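Local coordinates for protein dihydropteroate synthase (Mycobacterium smegmatis, PDB 6OMZ) that probably catalyses the condensation of 4-aminobenzoate with 6-hydroxymethyl-7,8-dihydropterin diphosphate to form 7,8-dihydropteroate, the precursor of the folates, at residues V22-V27 and H271-S276; A59-V64 and G264-R269. The protein carries 1 engineered substitution. One frame throughout, in Å; residues are numbered along the deposited sequence.

Interaction 1. Residues V22-V27 and H271-S276; sequences VQVMGV and HDVQAS. With PMM (pterin-6-yl-methyl-monophosphate), chain D.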
loop_
_atom_site.group_PDB
_atom_site.type_symbol
_atom_site.label_atom_id
_atom_site.label_comp_id
_atom_site.label_asym_id
_atom_site.label_seq_id
_atom_site.Cartn_x
_atom_site.Cartn_y
_atom_site.Cartn_z
ATOM N N VAL A 22 -8.185 6.548 -11.087
ATOM C CA VAL A 22 -7.294 5.935 -10.109
ATOM C C VAL A 22 -7.924 5.989 -8.720
ATOM O O VAL A 22 -8.490 7.011 -8.306
ATOM C CB VAL A 22 -5.920 6.625 -10.144
ATOM C CG1 VAL A 22 -6.059 8.115 -9.890
ATOM C CG2 VAL A 22 -4.977 5.997 -9.132
ATOM N N GLN A 23 -7.834 4.880 -7.994
ATOM C CA GLN A 23 -8.303 4.825 -6.616
ATOM C C GLN A 23 -7.239 5.390 -5.686
ATOM O O GLN A 23 -6.095 4.926 -5.683
ATOM C CB GLN A 23 -8.628 3.380 -6.223
ATOM C CG GLN A 23 -9.602 2.699 -7.165
ATOM C CD GLN A 23 -10.980 3.315 -7.098
ATOM O OE1 GLN A 23 -11.392 4.048 -7.998
ATOM N NE2 GLN A 23 -11.695 3.035 -6.016
ATOM N N VAL A 24 -7.609 6.378 -4.878
ATOM C CA VAL A 24 -6.691 6.903 -3.874
ATOM C C VAL A 24 -6.914 6.146 -2.568
ATOM O O VAL A 24 -8.002 6.191 -1.990
ATOM C CB VAL A 24 -6.865 8.417 -3.692
ATOM C CG1 VAL A 24 -6.019 8.920 -2.519
ATOM C CG2 VAL A 24 -6.424 9.123 -4.970
ATOM N N MET A 25 -5.880 5.440 -2.114
ATOM C CA MET A 25 -5.926 4.660 -0.885
ATOM C C MET A 25 -5.194 5.439 0.205
ATOM O O MET A 25 -3.967 5.572 0.158
ATOM C CB MET A 25 -5.298 3.287 -1.119
ATOM C CG MET A 25 -5.157 2.425 0.126
ATOM S SD MET A 25 -4.184 0.940 -0.206
ATOM C CE MET A 25 -5.371 -0.060 -1.109
ATOM N N GLY A 26 -5.942 5.953 1.183
ATOM C CA GLY A 26 -5.341 6.667 2.309
ATOM C C GLY A 26 -5.008 5.743 3.478
ATOM O O GLY A 26 -5.787 4.863 3.835
ATOM N N VAL A 27 -3.847 5.980 4.087
ATOM C CA VAL A 27 -3.282 5.084 5.098
ATOM C C VAL A 27 -3.697 5.542 6.491
ATOM O O VAL A 27 -3.505 6.707 6.853
ATOM C CB VAL A 27 -1.748 5.042 4.993
ATOM C CG1 VAL A 27 -1.142 4.227 6.154
ATOM C CG2 VAL A 27 -1.319 4.444 3.681
ATOM N N HIS A 271 -0.188 8.668 2.321
ATOM C CA HIS A 271 -0.544 9.229 3.617
ATOM C C HIS A 271 -1.270 10.560 3.459
ATOM O O HIS A 271 -2.269 10.821 4.144
ATOM C CB HIS A 271 0.719 9.412 4.465
ATOM C CG HIS A 271 1.431 8.129 4.762
ATOM N ND1 HIS A 271 1.153 7.372 5.879
ATOM C CD2 HIS A 271 2.399 7.466 4.084
ATOM C CE1 HIS A 271 1.931 6.301 5.884
ATOM N NE2 HIS A 271 2.693 6.332 4.805
ATOM N N ASP A 272 -0.757 11.431 2.587
ATOM C CA ASP A 272 -1.318 12.774 2.398
ATOM C C ASP A 272 -2.318 12.678 1.259
ATOM O O ASP A 272 -1.988 12.879 0.087
ATOM C CB ASP A 272 -0.223 13.796 2.107
ATOM C CG ASP A 272 -0.717 15.242 2.182
ATOM O OD1 ASP A 272 -1.934 15.490 2.023
ATOM O OD2 ASP A 272 0.132 16.138 2.400
ATOM N N VAL A 273 -3.558 12.355 1.611
ATOM C CA VAL A 273 -4.596 12.203 0.596
ATOM C C VAL A 273 -4.884 13.538 -0.086
ATOM O O VAL A 273 -4.991 13.611 -1.314
ATOM C CB VAL A 273 -5.849 11.577 1.236
ATOM C CG1 VAL A 273 -7.062 11.703 0.316
ATOM C CG2 VAL A 273 -5.561 10.099 1.558
ATOM N N GLN A 274 -4.965 14.619 0.690
ATOM C CA GLN A 274 -5.274 15.921 0.109
ATOM C C GLN A 274 -4.280 16.301 -0.986
ATOM O O GLN A 274 -4.673 16.810 -2.042
ATOM C CB GLN A 274 -5.297 16.986 1.198
ATOM C CG GLN A 274 -5.601 18.373 0.629
ATOM C CD GLN A 274 -5.682 19.445 1.702
ATOM O OE1 GLN A 274 -4.715 20.166 1.957
ATOM N NE2 GLN A 274 -6.838 19.555 2.330
ATOM N N ALA A 275 -2.993 16.048 -0.765
ATOM C CA ALA A 275 -2.004 16.452 -1.763
ATOM C C ALA A 275 -2.143 15.643 -3.048
ATOM O O ALA A 275 -2.064 16.203 -4.148
ATOM C CB ALA A 275 -0.595 16.330 -1.184
ATOM N N SER A 276 -2.360 14.329 -2.941
ATOM C CA SER A 276 -2.520 13.537 -4.156
ATOM C C SER A 276 -3.851 13.822 -4.841
ATOM O O SER A 276 -3.922 13.797 -6.075
ATOM C CB SER A 276 -2.382 12.047 -3.845
ATOM O OG SER A 276 -1.012 11.656 -3.834
HETATM N N5 PMM D . 4.165 0.325 2.091
HETATM C C6 PMM D . 4.036 0.165 3.421
HETATM C C7 PMM D . 2.994 -0.579 3.945
HETATM N N8 PMM D . 2.071 -1.212 3.211
HETATM N N1 PMM D . 1.306 -1.767 1.150
HETATM C C2 PMM D . 1.410 -1.716 -0.176
HETATM N N2 PMM D . 0.565 -2.422 -0.933
HETATM N N3 PMM D . 2.370 -0.990 -0.822
HETATM C C4 PMM D . 3.346 -0.241 -0.200
HETATM O O4 PMM D . 4.160 0.404 -0.854
HETATM C C4A PMM D . 3.287 -0.283 1.276
HETATM C C8A PMM D . 2.231 -1.065 1.889
HETATM C C9 PMM D . 5.129 0.730 4.282
HETATM O O10 PMM D . 5.070 2.180 4.257
HETATM P PA PMM D . 4.289 3.158 5.302
HETATM O O1P PMM D . 4.508 4.532 4.781
HETATM O O2P PMM D . 2.804 2.788 5.318
HETATM O O3P PMM D . 4.877 2.949 6.691
HETATM O O HOH W 1 -2.464 9.169 6.496
HETATM O O HOH W 2 -0.764 8.499 7.873
#
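H271 lays its imidazole against V27 and reaches past it to the phosphate of the bound pterin-6-yl-methyl-monophosphate. Its CB heads away from residues 22-27, but CG stands beside the backbone N (chi1 -62°) and the ring is turned crosswise (chi2 -90°), which brings the ring atoms back to the strand. ND1 lies 3.8 Å from V27 CB, and CE1 lies 3.7 Å from V27 CG1, while V27 CG2 sits over one ring face. In the ring plane ND1 also meets a water, 3.0 Å away. At the tip, NE2 donates to O1P of the ligand over 2.6 Å, with an N-H...O angle of 157°; the ring edge thus faces the phosphate and its face meets the valine.

No direct hydrogen bond joins the two segments. A second water instead spans the backbones, donating to both V27 O and H271 O. Further along, V273 presses its CG2 onto G26 CA at 3.5 Å, where the glycine offers bare backbone, and its CG1 meets V24 CG1 at 4.1 Å. D272 N-caps the helix that begins here: its OD1, approached from above the carboxylate plane, accepts from A275 N at 3.0 Å.

The contact joins the first strand of the TIM barrel, 23-29, to the last helix, 273-287, across the turn that leaves strand 267-270. L280, farther along that helix, also touches V22 and V24, and S276 OG bonds to S257 OG of helix 250-262.

Interaction 2. Residues A59-V64 and G264-R269; sequences AQIIDV and GAWGVR. With PMM (pterin-6-yl-methyl-monophosphate), chain D; EDO (1,2-ethanediol), chain L.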
loop_
_atom_site.group_PDB
_atom_site.type_symbol
_atom_site.label_atom_id
_atom_site.label_comp_id
_atom_site.label_asym_id
_atom_site.label_seq_id
_atom_site.Cartn_x
_atom_site.Cartn_y
_atom_site.Cartn_z
ATOM N N ALA A 59 -10.331 10.225 -0.395
ATOM C CA ALA A 59 -9.868 8.848 -0.522
ATOM C C ALA A 59 -11.027 7.924 -0.889
ATOM O O ALA A 59 -12.138 8.054 -0.366
ATOM C CB ALA A 59 -9.208 8.378 0.778
ATOM N N GLN A 60 -10.769 7.005 -1.817
ATOM C CA GLN A 60 -11.720 5.943 -2.145
ATOM C C GLN A 60 -11.606 4.747 -1.207
ATOM O O GLN A 60 -12.596 4.045 -0.969
ATOM C CB GLN A 60 -11.498 5.451 -3.582
ATOM C CG GLN A 60 -12.061 6.346 -4.668
ATOM C CD GLN A 60 -11.338 7.658 -4.790
ATOM O OE1 GLN A 60 -10.118 7.698 -4.960
ATOM N NE2 GLN A 60 -12.087 8.753 -4.707
ATOM N N ILE A 61 -10.413 4.477 -0.698
ATOM C CA ILE A 61 -10.149 3.306 0.127
ATOM C C ILE A 61 -9.341 3.763 1.328
ATOM O O ILE A 61 -8.430 4.583 1.183
ATOM C CB ILE A 61 -9.374 2.222 -0.652
ATOM C CG1 ILE A 61 -10.164 1.766 -1.883
ATOM C CG2 ILE A 61 -9.026 1.028 0.270
ATOM C CD1 ILE A 61 -9.357 0.933 -2.861
ATOM N N ILE A 62 -9.670 3.249 2.509
ATOM C CA ILE A 62 -8.854 3.482 3.702
ATOM C C ILE A 62 -8.122 2.185 4.021
ATOM O O ILE A 62 -8.758 1.152 4.246
ATOM C CB ILE A 62 -9.688 3.947 4.902
ATOM C CG1 ILE A 62 -10.384 5.287 4.592
ATOM C CG2 ILE A 62 -8.788 4.077 6.118
ATOM C CD1 ILE A 62 -9.422 6.415 4.189
ATOM N N ASP A 63 -6.789 2.244 4.028
ATOM C CA ASP A 63 -5.932 1.097 4.315
ATOM C C ASP A 63 -5.561 1.148 5.799
ATOM O O ASP A 63 -4.771 1.999 6.213
ATOM C CB ASP A 63 -4.689 1.137 3.421
ATOM C CG ASP A 63 -3.789 -0.090 3.589
ATOM O OD1 ASP A 63 -4.297 -1.230 3.543
ATOM O OD2 ASP A 63 -2.566 0.088 3.742
ATOM N N VAL A 64 -6.130 0.242 6.598
ATOM C CA VAL A 64 -5.930 0.238 8.046
ATOM C C VAL A 64 -4.852 -0.784 8.393
ATOM O O VAL A 64 -4.906 -1.931 7.928
ATOM C CB VAL A 64 -7.250 -0.058 8.780
ATOM C CG1 VAL A 64 -7.029 -0.172 10.297
ATOM C CG2 VAL A 64 -8.291 1.045 8.463
ATOM N N GLY A 264 -1.484 4.332 -16.077
ATOM C CA GLY A 264 -2.457 3.261 -15.994
ATOM C C GLY A 264 -2.574 2.553 -14.663
ATOM O O GLY A 264 -3.252 1.517 -14.601
ATOM N N ALA A 265 -1.946 3.071 -13.599
ATOM C CA ALA A 265 -2.085 2.453 -12.283
ATOM C C ALA A 265 -3.551 2.414 -11.864
ATOM O O ALA A 265 -4.303 3.366 -12.087
ATOM C CB ALA A 265 -1.272 3.215 -11.225
ATOM N N TRP A 266 -3.946 1.296 -11.252
ATOM C CA TRP A 266 -5.286 1.177 -10.679
ATOM C C TRP A 266 -5.430 2.037 -9.428
ATOM O O TRP A 266 -6.497 2.621 -9.183
ATOM C CB TRP A 266 -5.581 -0.297 -10.355
ATOM C CG TRP A 266 -6.731 -0.507 -9.400
ATOM C CD1 TRP A 266 -8.066 -0.575 -9.714
ATOM C CD2 TRP A 266 -6.642 -0.666 -7.976
ATOM N NE1 TRP A 266 -8.811 -0.767 -8.566
ATOM C CE2 TRP A 266 -7.964 -0.820 -7.488
ATOM C CE3 TRP A 266 -5.574 -0.698 -7.065
ATOM C CZ2 TRP A 266 -8.248 -1.006 -6.129
ATOM C CZ3 TRP A 266 -5.860 -0.876 -5.703
ATOM C CH2 TRP A 266 -7.186 -1.034 -5.255
ATOM N N GLY A 267 -4.376 2.112 -8.609
ATOM C CA GLY A 267 -4.452 2.876 -7.378
ATOM C C GLY A 267 -3.104 3.402 -6.932
ATOM O O GLY A 267 -2.049 2.990 -7.428
ATOM N N VAL A 268 -3.161 4.325 -5.967
ATOM C CA VAL A 268 -1.982 4.845 -5.274
ATOM C C VAL A 268 -2.252 4.788 -3.776
ATOM O O VAL A 268 -3.342 5.151 -3.326
ATOM C CB VAL A 268 -1.639 6.293 -5.710
ATOM C CG1 VAL A 268 -1.210 6.339 -7.170
ATOM C CG2 VAL A 268 -2.840 7.254 -5.492
ATOM N N ARG A 269 -1.252 4.346 -3.001
ATOM C CA ARG A 269 -1.347 4.277 -1.543
ATOM C C ARG A 269 -0.564 5.452 -0.960
ATOM O O ARG A 269 0.648 5.558 -1.186
ATOM C CB ARG A 269 -0.803 2.934 -1.029
ATOM C CG ARG A 269 -0.942 2.718 0.486
ATOM C CD ARG A 269 -0.300 1.373 0.906
ATOM N NE ARG A 269 -0.366 1.157 2.346
ATOM C CZ ARG A 269 0.527 1.623 3.220
ATOM N NH1 ARG A 269 1.559 2.346 2.808
ATOM N NH2 ARG A 269 0.389 1.363 4.513
HETATM N N5 PMM D . 4.165 0.325 2.091
HETATM C C6 PMM D . 4.036 0.165 3.421
HETATM C C7 PMM D . 2.994 -0.579 3.945
HETATM N N8 PMM D . 2.071 -1.212 3.211
HETATM N N1 PMM D . 1.306 -1.767 1.150
HETATM C C2 PMM D . 1.410 -1.716 -0.176
HETATM N N2 PMM D . 0.565 -2.422 -0.933
HETATM N N3 PMM D . 2.370 -0.990 -0.822
HETATM C C4 PMM D . 3.346 -0.241 -0.200
HETATM O O4 PMM D . 4.160 0.404 -0.854
HETATM C C4A PMM D . 3.287 -0.283 1.276
HETATM C C8A PMM D . 2.231 -1.065 1.889
HETATM C C9 PMM D . 5.129 0.730 4.282
HETATM O O10 PMM D . 5.070 2.180 4.257
HETATM P PA PMM D . 4.289 3.158 5.302
HETATM O O1P PMM D . 4.508 4.532 4.781
HETATM O O2P PMM D . 2.804 2.788 5.318
HETATM O O3P PMM D . 4.877 2.949 6.691
HETATM C C1 EDO L . -14.612 5.676 1.058
HETATM O O1 EDO L . -14.619 4.275 0.763
HETATM C C2 EDO L . -15.528 6.379 0.064
HETATM O O2 EDO L . -16.777 5.681 0.043
#
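The carboxylate of D63 and the guanidinium of R269 meet almost perpendicularly, their planes 78° apart, as the two side chains cross at about a right angle. The R269 chain is extended from CG to NE, and its last torsion (chi4 -85°) swings the guanidinium so that its NE edge looks at D63. D63 OD2 lies in the guanidinium plane and accepts from R269 NE at 2.8 Å, with an N-H...O angle of 162°. NE, for its part, comes in from above the carboxylate plane. A weak second bond from R269 NH2 to the same D63 OD2, at 3.3 Å, completes the salt bridge. Across the guanidinium face lies the pterin ring, its N8 3.2 Å above the plane and over the centre. At another part of the edge R269 NH1 and NH2 both donate to the phosphate oxygen O2P of the ligand, over 2.8 and 2.9 Å.

Near the other end of the strands, the side chains of I61 and W266 approach from opposite directions, and I61 CD1 touches the indole of W266 at CH2, 3.8 Å away, in an oblique contact.

D63 OD1 is hydrogen-bonded to S100 OG, so both carboxylate oxygens have a partner, and a second carboxylate, D102, forms a salt bridge with R269 NH2. Two acidic groups that lie close together thus share one arginine, whose charge probably eases their mutual repulsion. With D63 at its edge, the guanidinium turns one flat face to the pterin and two N-H groups to one phosphate oxygen, so a single side chain serves both halves of the ligand.

Strand 23-29 lies between strands 61-65 and 267-270 in the parallel barrel sheet, so interaction 1 supplies the strand that separates the two segments of interaction 2. G26 O to D63 N, 2.8 Å, and M25 N to V268 O, 2.8 Å, are probable hydrogen bonds on its two sides; the contact centres are about 7 Å apart. V27 CG2 packs 3.4 Å from R269 CZ, on the guanidinium face opposite the pterin, so the V27 side chain lies between the H271 ring and the R269 guanidinium. Both contacts end at the ligand phosphate, on different oxygens of it, while R70, N121, D193 and K229 add further hydrogen bonds to the ligand.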